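Local coordinates for amino acid ABC transporter, periplasmic amino acid-binding protein, putative (Streptococcus pneumoniae, PDB 4I62) that binds L-arginine between its two lobes and probably delivers it to a membrane ABC transporter as the extracellular substrate-binding component, at residues A[123-128]-A[225-230]; A[49-54]-A[257-262]; A[146-151]-A[167-172]; A[151-156]-A[194-199]. All coordinates share one frame; numbering follows the deposited sequence. Where two conformers were deposited one is given.

Contact 1: residues A[123-128]-A[225-230]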
loop_
_atom_site.group_PDB
_atom_site.type_symbol
_atom_site.label_atom_id
_atom_site.label_comp_id
_atom_site.label_asym_id
_atom_site.label_seq_id
_atom_site.Cartn_x
_atom_site.Cartn_y
_atom_site.Cartn_z
ATOM N N THR A 123 -5.754 -12.642 8.023
ATOM C CA THR A 123 -6.313 -11.729 8.992
ATOM C C THR A 123 -5.692 -10.325 8.750
ATOM O O THR A 123 -4.564 -10.204 8.273
ATOM C CB THR A 123 -6.004 -12.244 10.388
ATOM O OG1 THR A 123 -6.862 -11.621 11.340
ATOM C CG2 THR A 123 -4.592 -11.978 10.789
ATOM N N PRO A 124 -6.417 -9.250 9.065
ATOM C CA PRO A 124 -5.855 -7.931 8.761
ATOM C C PRO A 124 -4.670 -7.590 9.643
ATOM O O PRO A 124 -4.609 -8.017 10.832
ATOM C CB PRO A 124 -7.003 -6.964 9.085
ATOM C CG PRO A 124 -8.231 -7.788 9.124
ATOM C CD PRO A 124 -7.853 -9.202 9.394
ATOM N N TYR A 125 -3.756 -6.806 9.111
ATOM C CA TYR A 125 -2.599 -6.367 9.863
ATOM C C TYR A 125 -2.461 -4.864 10.043
ATOM O O TYR A 125 -1.534 -4.441 10.746
ATOM C CB TYR A 125 -1.288 -6.981 9.364
ATOM C CG TYR A 125 -0.847 -6.517 7.996
ATOM C CD1 TYR A 125 -0.076 -5.380 7.842
ATOM C CD2 TYR A 125 -1.149 -7.264 6.854
ATOM C CE1 TYR A 125 0.361 -4.962 6.568
ATOM C CE2 TYR A 125 -0.717 -6.876 5.583
ATOM C CZ TYR A 125 0.042 -5.719 5.459
ATOM O OH TYR A 125 0.490 -5.338 4.216
ATOM N N TYR A 126 -3.319 -4.064 9.409
ATOM C CA TYR A 126 -3.237 -2.616 9.582
ATOM C C TYR A 126 -4.585 -2.060 9.199
ATOM O O TYR A 126 -5.280 -2.635 8.332
ATOM C CB TYR A 126 -2.189 -2.010 8.638
ATOM C CG TYR A 126 -1.897 -0.567 8.904
ATOM C CD1 TYR A 126 -1.049 -0.216 9.936
ATOM C CD2 TYR A 126 -2.453 0.451 8.141
ATOM C CE1 TYR A 126 -0.770 1.111 10.230
ATOM C CE2 TYR A 126 -2.196 1.807 8.451
ATOM C CZ TYR A 126 -1.341 2.112 9.481
ATOM O OH TYR A 126 -1.053 3.434 9.779
ATOM N N THR A 127 -4.985 -0.945 9.814
ATOM C CA THR A 127 -6.192 -0.256 9.377
ATOM C C THR A 127 -5.904 1.199 9.146
ATOM O O THR A 127 -5.240 1.871 9.943
ATOM C CB THR A 127 -7.324 -0.390 10.360
ATOM O OG1 THR A 127 -6.895 0.132 11.617
ATOM C CG2 THR A 127 -7.712 -1.841 10.478
ATOM N N ALA A 128 -6.413 1.695 8.030
ATOM C CA ALA A 128 -6.074 3.033 7.541
ATOM C C ALA A 128 -7.303 3.880 7.242
ATOM O O ALA A 128 -8.374 3.327 6.999
ATOM C CB ALA A 128 -5.210 2.923 6.271
ATOM N N ASP A 225 -11.076 -0.028 6.029
ATOM C CA ASP A 225 -9.999 -0.177 5.081
ATOM C C ASP A 225 -8.867 -0.880 5.823
ATOM O O ASP A 225 -8.060 -0.223 6.503
ATOM C CB ASP A 225 -9.552 1.199 4.595
ATOM C CG ASP A 225 -8.460 1.127 3.546
ATOM O OD1 ASP A 225 -8.041 0.002 3.161
ATOM O OD2 ASP A 225 -8.040 2.214 3.096
ATOM N N SER A 226 -8.832 -2.193 5.710
ATOM C CA SER A 226 -7.838 -3.004 6.403
ATOM C C SER A 226 -6.897 -3.683 5.437
ATOM O O SER A 226 -7.330 -4.270 4.432
ATOM C CB SER A 226 -8.542 -4.073 7.222
ATOM O OG SER A 226 -9.355 -3.459 8.212
ATOM N N TYR A 227 -5.584 -3.588 5.715
ATOM C CA TYR A 227 -4.599 -4.255 4.898
ATOM C C TYR A 227 -4.468 -5.731 5.316
ATOM O O TYR A 227 -4.544 -6.061 6.498
ATOM C CB TYR A 227 -3.211 -3.634 5.056
ATOM C CG TYR A 227 -3.003 -2.244 4.563
ATOM C CD1 TYR A 227 -3.981 -1.543 3.877
ATOM C CD2 TYR A 227 -1.773 -1.628 4.807
ATOM C CE1 TYR A 227 -3.727 -0.222 3.426
ATOM C CE2 TYR A 227 -1.518 -0.341 4.377
ATOM C CZ TYR A 227 -2.494 0.354 3.699
ATOM O OH TYR A 227 -2.180 1.636 3.267
ATOM N N ALA A 228 -4.251 -6.580 4.310
ATOM C CA ALA A 228 -4.083 -8.004 4.532
ATOM C C ALA A 228 -3.175 -8.571 3.448
ATOM O O ALA A 228 -2.932 -7.930 2.401
ATOM C CB ALA A 228 -5.433 -8.689 4.551
ATOM N N VAL A 229 -2.654 -9.766 3.692
ATOM C CA VAL A 229 -1.870 -10.485 2.702
ATOM C C VAL A 229 -2.810 -11.267 1.799
ATOM O O VAL A 229 -3.685 -11.980 2.290
ATOM C CB VAL A 229 -0.915 -11.440 3.412
ATOM C CG1 VAL A 229 -0.172 -12.331 2.408
ATOM C CG2 VAL A 229 0.025 -10.677 4.344
ATOM N N ALA A 230 -2.640 -11.113 0.481
ATOM C CA ALA A 230 -3.499 -11.859 -0.462
ATOM C C ALA A 230 -2.789 -13.083 -0.963
ATOM O O ALA A 230 -1.562 -13.087 -1.189
ATOM C CB ALA A 230 -3.880 -10.976 -1.656
HETATM O O HOH W 1 -0.640 -6.380 1.800
HETATM O O HOH W 2 -10.675 2.456 7.909
#

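Contact 2: residues A[49-54]-A[257-262]. With ARG (arginine), chain B.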
loop_
_atom_site.group_PDB
_atom_site.type_symbol
_atom_site.label_atom_id
_atom_site.label_comp_id
_atom_site.label_asym_id
_atom_site.label_seq_id
_atom_site.Cartn_x
_atom_site.Cartn_y
_atom_site.Cartn_z
ATOM N N PHE A 49 5.613 3.085 -1.700
ATOM C CA PHE A 49 4.491 3.083 -0.768
ATOM C C PHE A 49 5.022 3.059 0.674
ATOM O O PHE A 49 4.625 2.222 1.489
ATOM C CB PHE A 49 3.569 1.881 -1.087
ATOM C CG PHE A 49 2.146 2.030 -0.628
ATOM C CD1 PHE A 49 1.324 2.955 -1.223
ATOM C CD2 PHE A 49 1.612 1.226 0.379
ATOM C CE1 PHE A 49 -0.013 3.068 -0.838
ATOM C CE2 PHE A 49 0.298 1.324 0.761
ATOM C CZ PHE A 49 -0.535 2.255 0.156
ATOM N N ALA A 50 5.920 4.003 0.997
ATOM C CA ALA A 50 6.446 4.080 2.354
ATOM C C ALA A 50 5.289 4.381 3.313
ATOM O O ALA A 50 4.426 5.218 3.000
ATOM C CB ALA A 50 7.504 5.166 2.466
ATOM N N PRO A 51 5.280 3.773 4.502
ATOM C CA PRO A 51 6.361 2.984 5.128
ATOM C C PRO A 51 6.346 1.484 4.783
ATOM O O PRO A 51 7.248 0.745 5.214
ATOM C CB PRO A 51 6.074 3.167 6.644
ATOM C CG PRO A 51 4.572 3.298 6.687
ATOM C CD PRO A 51 4.232 4.131 5.485
ATOM N N PHE A 52 5.330 1.039 4.057
ATOM C CA PHE A 52 5.101 -0.401 3.845
ATOM C C PHE A 52 6.142 -1.027 2.918
ATOM O O PHE A 52 6.746 -2.074 3.243
ATOM C CB PHE A 52 3.659 -0.616 3.375
ATOM C CG PHE A 52 2.681 -0.123 4.392
ATOM C CD1 PHE A 52 2.425 -0.886 5.530
ATOM C CD2 PHE A 52 2.132 1.157 4.297
ATOM C CE1 PHE A 52 1.608 -0.403 6.532
ATOM C CE2 PHE A 52 1.325 1.642 5.317
ATOM C CZ PHE A 52 1.068 0.865 6.426
ATOM N N GLU A 53 6.377 -0.410 1.757
ATOM C CA GLU A 53 7.462 -0.835 0.853
ATOM C C GLU A 53 7.913 0.376 0.051
ATOM O O GLU A 53 7.074 1.115 -0.477
ATOM C CB GLU A 53 7.043 -1.981 -0.071
ATOM C CG GLU A 53 5.709 -1.772 -0.787
ATOM C CD GLU A 53 4.511 -2.205 0.020
ATOM O OE1 GLU A 53 4.727 -3.174 0.822
ATOM O OE2 GLU A 53 3.380 -1.666 -0.133
ATOM N N TYR A 54 9.221 0.549 -0.073
ATOM C CA TYR A 54 9.751 1.703 -0.781
ATOM C C TYR A 54 11.191 1.397 -1.144
ATOM O O TYR A 54 11.789 0.416 -0.690
ATOM C CB TYR A 54 9.612 2.980 0.067
ATOM C CG TYR A 54 10.319 2.971 1.420
ATOM C CD1 TYR A 54 9.706 2.369 2.526
ATOM C CD2 TYR A 54 11.567 3.590 1.603
ATOM C CE1 TYR A 54 10.293 2.395 3.761
ATOM C CE2 TYR A 54 12.177 3.583 2.847
ATOM C CZ TYR A 54 11.537 2.992 3.915
ATOM O OH TYR A 54 12.118 2.983 5.167
ATOM N N LYS A 257 6.281 -1.547 15.916
ATOM C CA LYS A 257 7.660 -1.082 15.862
ATOM C C LYS A 257 8.179 -1.104 14.409
ATOM O O LYS A 257 8.889 -0.184 13.990
ATOM C CB LYS A 257 8.543 -1.926 16.788
ATOM C CG LYS A 257 8.198 -1.806 18.274
ATOM C CD LYS A 257 9.000 -2.768 19.130
ATOM C CE LYS A 257 8.465 -2.874 20.560
ATOM N NZ LYS A 257 9.293 -3.761 21.400
ATOM N N LEU A 258 7.804 -2.127 13.647
ATOM C CA LEU A 258 8.291 -2.252 12.264
ATOM C C LEU A 258 7.803 -1.094 11.407
ATOM O O LEU A 258 8.563 -0.547 10.577
ATOM C CB LEU A 258 7.850 -3.593 11.651
ATOM C CG LEU A 258 8.425 -4.888 12.233
ATOM C CD1 LEU A 258 7.729 -6.070 11.565
ATOM C CD2 LEU A 258 9.913 -4.928 12.012
ATOM N N ILE A 259 6.549 -0.723 11.596
ATOM C CA ILE A 259 5.967 0.358 10.818
ATOM C C ILE A 259 6.627 1.676 11.213
ATOM O O ILE A 259 6.979 2.474 10.330
ATOM C CB ILE A 259 4.444 0.364 10.968
ATOM C CG1 ILE A 259 3.858 -0.922 10.334
ATOM C CG2 ILE A 259 3.866 1.630 10.342
ATOM C CD1 ILE A 259 2.375 -1.153 10.653
ATOM N N GLU A 260 6.845 1.897 12.504
ATOM C CA GLU A 260 7.505 3.127 12.930
ATOM C C GLU A 260 8.947 3.214 12.438
ATOM O O GLU A 260 9.383 4.275 11.983
ATOM C CB GLU A 260 7.443 3.279 14.446
ATOM C CG GLU A 260 6.051 3.569 14.967
ATOM C CD GLU A 260 5.436 4.814 14.347
ATOM O OE1 GLU A 260 6.125 5.857 14.265
ATOM O OE2 GLU A 260 4.258 4.747 13.932
ATOM N N ASP A 261 9.696 2.115 12.530
ATOM C CA ASP A 261 11.070 2.091 12.053
ATOM C C ASP A 261 11.114 2.424 10.571
ATOM O O ASP A 261 11.966 3.185 10.111
ATOM C CB ASP A 261 11.711 0.701 12.235
ATOM C CG ASP A 261 11.983 0.330 13.677
ATOM O OD1 ASP A 261 11.874 1.196 14.579
ATOM O OD2 ASP A 261 12.337 -0.865 13.889
ATOM N N ALA A 262 10.226 1.799 9.816
ATOM C CA ALA A 262 10.238 1.965 8.375
ATOM C C ALA A 262 9.874 3.405 8.004
ATOM O O ALA A 262 10.407 3.969 7.048
ATOM C CB ALA A 262 9.271 0.987 7.740
HETATM N N ARG B . -4.477 0.010 -0.154
HETATM C CA ARG B . -4.713 0.310 -1.590
HETATM C C ARG B . -5.265 -0.905 -2.330
HETATM O O ARG B . -5.121 -2.042 -1.832
HETATM C CB ARG B . -3.467 0.878 -2.243
HETATM C CG ARG B . -2.239 -0.023 -2.096
HETATM C CD ARG B . -1.099 0.420 -2.990
HETATM N NE ARG B . 0.126 -0.255 -2.603
HETATM C CZ ARG B . 1.291 -0.115 -3.201
HETATM N NH1 ARG B . 2.344 -0.798 -2.764
HETATM N NH2 ARG B . 1.409 0.702 -4.246
HETATM O OXT ARG B . -5.809 -0.693 -3.464
#

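Contact 3: residues A[146-151]-A[167-172]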
loop_
_atom_site.group_PDB
_atom_site.type_symbol
_atom_site.label_atom_id
_atom_site.label_comp_id
_atom_site.label_asym_id
_atom_site.label_seq_id
_atom_site.Cartn_x
_atom_site.Cartn_y
_atom_site.Cartn_z
ATOM N N ASN A 146 -17.417 17.839 -1.449
ATOM C CA ASN A 146 -18.019 18.827 -2.322
ATOM C C ASN A 146 -17.009 19.826 -2.885
ATOM O O ASN A 146 -17.200 20.350 -3.994
ATOM C CB ASN A 146 -19.116 19.589 -1.583
ATOM C CG ASN A 146 -19.899 20.455 -2.504
ATOM O OD1 ASN A 146 -20.627 19.958 -3.369
ATOM N ND2 ASN A 146 -19.791 21.763 -2.314
ATOM N N ASP A 147 -15.945 20.089 -2.128
ATOM C CA ASP A 147 -14.909 21.022 -2.572
ATOM C C ASP A 147 -14.080 20.507 -3.748
ATOM O O ASP A 147 -13.307 21.275 -4.352
ATOM C CB ASP A 147 -13.966 21.369 -1.414
ATOM C CG ASP A 147 -14.673 22.057 -0.290
ATOM O OD1 ASP A 147 -15.546 22.916 -0.552
ATOM O OD2 ASP A 147 -14.391 21.717 0.878
ATOM N N LEU A 148 -14.207 19.232 -4.080
ATOM C CA LEU A 148 -13.495 18.664 -5.213
ATOM C C LEU A 148 -14.234 18.859 -6.535
ATOM O O LEU A 148 -13.691 18.466 -7.602
ATOM C CB LEU A 148 -13.185 17.188 -4.949
ATOM C CG LEU A 148 -12.300 16.942 -3.738
ATOM C CD1 LEU A 148 -12.198 15.463 -3.457
ATOM C CD2 LEU A 148 -10.906 17.538 -3.951
ATOM N N ALA A 149 -15.441 19.412 -6.506
ATOM C CA ALA A 149 -16.149 19.687 -7.744
ATOM C C ALA A 149 -15.309 20.572 -8.676
ATOM O O ALA A 149 -14.755 21.590 -8.263
ATOM C CB ALA A 149 -17.472 20.344 -7.436
ATOM N N GLN A 150 -15.251 20.157 -9.944
ATOM C CA GLN A 150 -14.532 20.906 -10.985
ATOM C C GLN A 150 -13.012 20.911 -10.770
ATOM O O GLN A 150 -12.303 21.736 -11.378
ATOM C CB GLN A 150 -15.072 22.345 -11.139
ATOM C CG GLN A 150 -16.475 22.432 -11.732
ATOM C CD GLN A 150 -17.591 22.178 -10.735
ATOM O OE1 GLN A 150 -17.682 22.848 -9.708
ATOM N NE2 GLN A 150 -18.463 21.222 -11.046
ATOM N N LYS A 151 -12.509 20.038 -9.903
ATOM C CA LYS A 151 -11.077 19.928 -9.682
ATOM C C LYS A 151 -10.540 18.638 -10.284
ATOM O O LYS A 151 -11.296 17.742 -10.665
ATOM C CB LYS A 151 -10.750 19.962 -8.176
ATOM C CG LYS A 151 -11.283 21.193 -7.457
ATOM C CD LYS A 151 -10.652 22.448 -8.050
ATOM C CE LYS A 151 -11.282 23.740 -7.544
ATOM N NZ LYS A 151 -10.990 23.970 -6.101
ATOM N N ASP A 167 -16.303 6.422 -8.047
ATOM C CA ASP A 167 -17.641 6.217 -7.532
ATOM C C ASP A 167 -18.280 7.461 -6.934
ATOM O O ASP A 167 -19.493 7.607 -6.965
ATOM C CB ASP A 167 -17.657 5.086 -6.513
ATOM C CG ASP A 167 -17.431 3.717 -7.135
ATOM O OD1 ASP A 167 -17.476 3.550 -8.375
ATOM O OD2 ASP A 167 -17.217 2.776 -6.333
ATOM N N LEU A 168 -17.467 8.388 -6.434
ATOM C CA LEU A 168 -17.951 9.569 -5.714
ATOM C C LEU A 168 -17.772 10.905 -6.417
ATOM O O LEU A 168 -18.524 11.856 -6.167
ATOM C CB LEU A 168 -17.301 9.679 -4.348
ATOM C CG LEU A 168 -17.645 8.619 -3.321
ATOM C CD1 LEU A 168 -16.773 8.863 -2.103
ATOM C CD2 LEU A 168 -19.119 8.708 -2.963
ATOM N N LEU A 169 -16.752 10.985 -7.263
ATOM C CA LEU A 169 -16.329 12.285 -7.780
ATOM C C LEU A 169 -16.728 12.537 -9.241
ATOM O O LEU A 169 -15.885 12.899 -10.073
ATOM C CB LEU A 169 -14.818 12.474 -7.549
ATOM C CG LEU A 169 -14.344 12.270 -6.102
ATOM C CD1 LEU A 169 -12.816 12.445 -6.030
ATOM C CD2 LEU A 169 -15.058 13.186 -5.109
ATOM N N GLN A 170 -18.009 12.370 -9.541
ATOM C CA GLN A 170 -18.523 12.595 -10.897
ATOM C C GLN A 170 -18.353 14.019 -11.415
ATOM O O GLN A 170 -18.411 14.233 -12.625
ATOM C CB GLN A 170 -19.998 12.196 -11.001
ATOM C CG GLN A 170 -20.233 10.692 -11.087
ATOM C CD GLN A 170 -20.070 9.993 -9.753
ATOM O OE1 GLN A 170 -20.036 10.618 -8.692
ATOM N NE2 GLN A 170 -19.938 8.681 -9.795
ATOM N N ASN A 171 -18.170 14.981 -10.517
ATOM C CA ASN A 171 -18.001 16.367 -10.925
ATOM C C ASN A 171 -16.539 16.785 -11.009
ATOM O O ASN A 171 -16.248 17.972 -11.162
ATOM C CB ASN A 171 -18.753 17.322 -9.985
ATOM C CG ASN A 171 -20.248 17.152 -10.034
ATOM O OD1 ASN A 171 -20.812 16.823 -11.072
ATOM N ND2 ASN A 171 -20.905 17.398 -8.903
ATOM N N SER A 172 -15.642 15.810 -10.900
ATOM C CA SER A 172 -14.203 16.058 -10.940
ATOM C C SER A 172 -13.589 15.432 -12.191
ATOM O O SER A 172 -14.139 14.482 -12.746
ATOM C CB SER A 172 -13.513 15.443 -9.703
ATOM O OG SER A 172 -14.081 15.904 -8.471
#

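Contact 4: residues A[151-156]-A[194-199]. With ARG (arginine), chain B.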
loop_
_atom_site.group_PDB
_atom_site.type_symbol
_atom_site.label_atom_id
_atom_site.label_comp_id
_atom_site.label_asym_id
_atom_site.label_seq_id
_atom_site.Cartn_x
_atom_site.Cartn_y
_atom_site.Cartn_z
ATOM N N LYS A 151 -12.509 20.038 -9.903
ATOM C CA LYS A 151 -11.077 19.928 -9.682
ATOM C C LYS A 151 -10.540 18.638 -10.284
ATOM O O LYS A 151 -11.296 17.742 -10.665
ATOM C CB LYS A 151 -10.750 19.962 -8.176
ATOM C CG LYS A 151 -11.283 21.193 -7.457
ATOM C CD LYS A 151 -10.652 22.448 -8.050
ATOM C CE LYS A 151 -11.282 23.740 -7.544
ATOM N NZ LYS A 151 -10.990 23.970 -6.101
ATOM N N LYS A 152 -9.215 18.544 -10.364
ATOM C CA LYS A 152 -8.516 17.390 -10.905
ATOM C C LYS A 152 -7.925 16.569 -9.750
ATOM O O LYS A 152 -7.154 17.091 -8.954
ATOM C CB LYS A 152 -7.388 17.864 -11.843
ATOM C CG LYS A 152 -7.861 18.778 -12.966
ATOM C CD LYS A 152 -6.736 19.619 -13.540
ATOM C CE LYS A 152 -7.249 20.515 -14.658
ATOM N NZ LYS A 152 -8.429 21.343 -14.230
ATOM N N VAL A 153 -8.309 15.296 -9.679
ATOM C CA VAL A 153 -7.944 14.454 -8.540
ATOM C C VAL A 153 -7.261 13.188 -9.038
ATOM O O VAL A 153 -7.780 12.500 -9.944
ATOM C CB VAL A 153 -9.218 14.074 -7.742
ATOM C CG1 VAL A 153 -8.880 13.235 -6.508
ATOM C CG2 VAL A 153 -9.963 15.342 -7.322
ATOM N N GLY A 154 -6.107 12.884 -8.469
ATOM C CA GLY A 154 -5.354 11.699 -8.838
ATOM C C GLY A 154 -5.468 10.562 -7.844
ATOM O O GLY A 154 -5.680 10.754 -6.654
ATOM N N ALA A 155 -5.227 9.356 -8.370
ATOM C CA ALA A 155 -5.137 8.143 -7.570
ATOM C C ALA A 155 -4.318 7.113 -8.329
ATOM O O ALA A 155 -4.182 7.186 -9.551
ATOM C CB ALA A 155 -6.517 7.574 -7.242
ATOM N N GLN A 156 -3.810 6.122 -7.603
ATOM C CA GLN A 156 -2.998 5.088 -8.233
ATOM C C GLN A 156 -3.868 4.088 -8.988
ATOM O O GLN A 156 -4.873 3.573 -8.477
ATOM C CB GLN A 156 -2.115 4.374 -7.202
ATOM C CG GLN A 156 -1.202 3.319 -7.897
ATOM C CD GLN A 156 -0.170 2.661 -6.998
ATOM O OE1 GLN A 156 -0.478 2.240 -5.893
ATOM N NE2 GLN A 156 1.045 2.540 -7.473
ATOM N N ALA A 194 -5.177 17.466 -6.177
ATOM C CA ALA A 194 -5.159 16.639 -4.964
ATOM C C ALA A 194 -4.915 15.213 -5.380
ATOM O O ALA A 194 -5.288 14.813 -6.502
ATOM C CB ALA A 194 -6.486 16.724 -4.221
ATOM N N VAL A 195 -4.312 14.434 -4.487
ATOM C CA VAL A 195 -4.159 12.995 -4.672
ATOM C C VAL A 195 -4.703 12.294 -3.440
ATOM O O VAL A 195 -4.450 12.719 -2.301
ATOM C CB VAL A 195 -2.672 12.610 -4.901
ATOM C CG1 VAL A 195 -2.506 11.096 -5.003
ATOM C CG2 VAL A 195 -2.141 13.300 -6.140
ATOM N N ILE A 196 -5.457 11.211 -3.643
ATOM C CA ILE A 196 -5.995 10.426 -2.541
ATOM C C ILE A 196 -5.003 9.355 -2.127
ATOM O O ILE A 196 -4.637 8.494 -2.955
ATOM C CB ILE A 196 -7.343 9.747 -2.909
ATOM C CG1 ILE A 196 -8.326 10.724 -3.551
ATOM C CG2 ILE A 196 -7.938 9.047 -1.702
ATOM C CD1 ILE A 196 -9.608 10.072 -4.021
ATOM N N PHE A 197 -4.576 9.351 -0.864
ATOM C CA PHE A 197 -3.722 8.301 -0.332
ATOM C C PHE A 197 -4.159 7.971 1.090
ATOM O O PHE A 197 -4.612 8.838 1.843
ATOM C CB PHE A 197 -2.237 8.734 -0.213
ATOM C CG PHE A 197 -1.443 8.766 -1.489
ATOM C CD1 PHE A 197 -1.445 7.740 -2.398
ATOM C CD2 PHE A 197 -0.654 9.871 -1.770
ATOM C CE1 PHE A 197 -0.674 7.815 -3.590
ATOM C CE2 PHE A 197 0.135 9.926 -2.912
ATOM C CZ PHE A 197 0.136 8.902 -3.812
ATOM N N GLU A 198 -3.943 6.715 1.478
ATOM C CA GLU A 198 -4.113 6.332 2.878
ATOM C C GLU A 198 -3.148 7.127 3.769
ATOM O O GLU A 198 -2.014 7.431 3.368
ATOM C CB GLU A 198 -3.940 4.819 3.015
ATOM C CG GLU A 198 -5.186 4.105 2.436
ATOM C CD GLU A 198 -4.954 2.754 1.750
ATOM O OE1 GLU A 198 -3.829 2.476 1.262
ATOM O OE2 GLU A 198 -5.941 2.004 1.617
ATOM N N GLU A 199 -3.603 7.439 4.971
ATOM C CA GLU A 199 -2.956 8.395 5.850
ATOM C C GLU A 199 -1.434 8.205 6.034
ATOM O O GLU A 199 -0.690 9.176 5.892
ATOM C CB GLU A 199 -3.678 8.446 7.202
ATOM C CG GLU A 199 -3.097 9.503 8.132
ATOM C CD GLU A 199 -3.941 9.746 9.380
ATOM O OE1 GLU A 199 -4.797 8.899 9.723
ATOM O OE2 GLU A 199 -3.696 10.757 10.092
HETATM N N ARG B . -4.477 0.010 -0.154
HETATM C CA ARG B . -4.713 0.310 -1.590
HETATM C C ARG B . -5.265 -0.905 -2.330
HETATM O O ARG B . -5.121 -2.042 -1.832
HETATM C CB ARG B . -3.467 0.878 -2.243
HETATM C CG ARG B . -2.239 -0.023 -2.096
HETATM C CD ARG B . -1.099 0.420 -2.990
HETATM N NE ARG B . 0.126 -0.255 -2.603
HETATM C CZ ARG B . 1.291 -0.115 -3.201
HETATM N NH1 ARG B . 2.344 -0.798 -2.764
HETATM N NH2 ARG B . 1.409 0.702 -4.246
HETATM O OXT ARG B . -5.809 -0.693 -3.464
HETATM O O HOH W 3 -3.944 6.592 -4.800
#

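Contact 1: residues A[123-128]-A[225-230]
Two tyrosines of 123-128 pack on Tyr227, Tyr125 at its CB and Tyr126 over one ring face. Tyr125 sends its ring across the base of the Tyr227 side chain, and Tyr227 CB sits over one face of it, a CH-pi contact 4.1 Å from CB to the centroid of the Tyr125 ring. That ring gets there because Tyr125 CG lies between its own backbone N and carbonyl carbon (chi1 68°), which swings the phenol toward 225-230. Tyr126 instead runs alongside Tyr227 and points the same way; the two rings are inclined by 35°, and Tyr126 CD2 lies toward the rim of the Tyr227 ring. On the other surface of the ribbon lie the Thr127 and Ser226 side chains. The backbones are tied by Tyr125 N to Tyr227 O at 2.8 Å, Tyr227 N to Tyr126 O at 2.8 Å and Ala128 N to Asp225 O at 3.0 Å. One water links Tyr125 OH to Ala228 O, and a second links Ala128 O to Asp225 N. The polar ends find partners outside the two segments: Tyr227 OH bonds to Glu198 and Asp225 OD1 to Ser110; Tyr227 also touches the bound arginine. This antiparallel pairing joins strands 126-135 and 226-232, with Phe52 edge-to-face against both Tyr126 and Tyr227, helix 236-251 against Tyr125 and Val229, and helix 254-265 against Tyr125 and Tyr126.

Contact 2: residues A[49-54]-A[257-262]
Pro51 lays its ring against the helix at Ile259 and Ala262, one turn apart. Its CG meets Ile259 CG2 at 4.1 Å, the two side chains crossing at a slant, while its CB faces Ala262 CB at 4.0 Å. The peptide bond before Pro51 is cis. The Ala262 methyl also comes up to Pro51 O, so the small side chain lets the loop lie close to the helix. Phe52 reaches the same Ile259 by its far end, CE1 to CD1 at 4.3 Å, and takes Pro51 CG over one ring face. Tyr54 brings its hydroxyl to Ala262 O, 2.7 Å from OH to O, in what is at most a weak hydrogen bond. Within the loop, Phe52 and Glu53 both face Phe49 in a classic beta bulge, and the other side of the loop lines the ligand pocket. Phe49, with CG anti to its N (chi1 -156°), spreads its ring under the bound arginine, whose NE stands 3.4 Å above the ring plane, over its centre. Glu53 bends at chi2 and accepts a hydrogen bond from the ligand, NH1 to OE2 at 3.0 Å. The loop, between strands 40-45 and 54-58, is thus packed between helix 254-265 and the ligand; helix 67-79 touches Phe52, Glu53 and Ile259, and Pro200 of helix 199-208 touches Pro51 and Phe52.

Contact 3: residues A[146-151]-A[167-172]
Leu148 O is gripped by two donors. Ser172 OG gives it a hydrogen bond of 2.7 Å from well above the carbonyl plane, 60° out of it, and Lys151 N reaches it at 3.0 Å from the opposite face, closing the type II turn 148-151. Ser172 OG lies beside its own backbone N and anti to the carbonyl carbon (chi1 -55°), which brings the hydroxyl to the carbonyl. A second bond joins the two turns, Gln150 N to Asn171 O at 2.7 Å; Asn171 belongs to the type I turn 169-172. In one of its conformers the Gln150 side chain runs beside Asn171, and Ala149 CB meets Asn171 CB at 4.2 Å. On the buried side Leu148 CD1 crosses over the end of Leu169, 4.0 Å from its CD2, and both leucines also touch Val153. Two polar bonds thus tie turn to turn, with Leu148 O taking donors on both faces, while apolar packing of Leu148 on Leu169 holds the inner side, between the approach to strand 152-156 and the end of helix 160-168.

Contact 4: residues A[151-156]-A[194-199]
Gly154 and Val195 mark the tight part of this parallel strand pair, their CA atoms 4.5 Å apart. Gly154 uses both backbone groups: its N donates to Ala194 O at 2.9 Å, in the carbonyl plane, and its O accepts from Ile196 N at 3.1 Å. On the face with Val153, its CG1 meets Ile196 CG1 at 3.9 Å as the two side chains cross; Leu169 and helix 160-168 adjoin them there. Toward either end the pairing slackens. At the start Ala194 N makes a weak bond to Lys152 O, 3.4 Å long, beside the exposed Lys152; farther on the strands diverge, and a water bridges Gln156 N and Ile196 O. Past this water both strands reach the ligand. Gln156, extended past CG, accepts from arginine NH2 at 2.9 Å through OE1, and Glu198 OE1 takes the ligand's alpha-amino N at 2.9 Å. Glu198 also sits at the N-cap position of helix 199-208. Substrate held at the C-terminal ends of parallel strands fits the type II periplasmic binding protein fold.

In the fold
Along the chain, contact 2 spans contact 1, which in turn spans contacts 3 and 4; these last two interleave and share Lys151. Contacts 1 and 2 have centres 14 Å apart and meet through Tyr227, Tyr126, Phe49, Phe52 and Ile259. Contacts 3 and 4 have centres 12 Å apart and touch at the start of strand 152-156. Contacts 1 and 4 belong to the same mixed sheet, where strand 126-135 neighbours both 226-232 and 194-198, and they meet at its pocket end. Contact 3 lies farthest out, its nearest atoms about 17 Å from contact 2. Contacts 1, 2 and 4 each bring residues to the arginine, consistent with a closed, ligand-bound form.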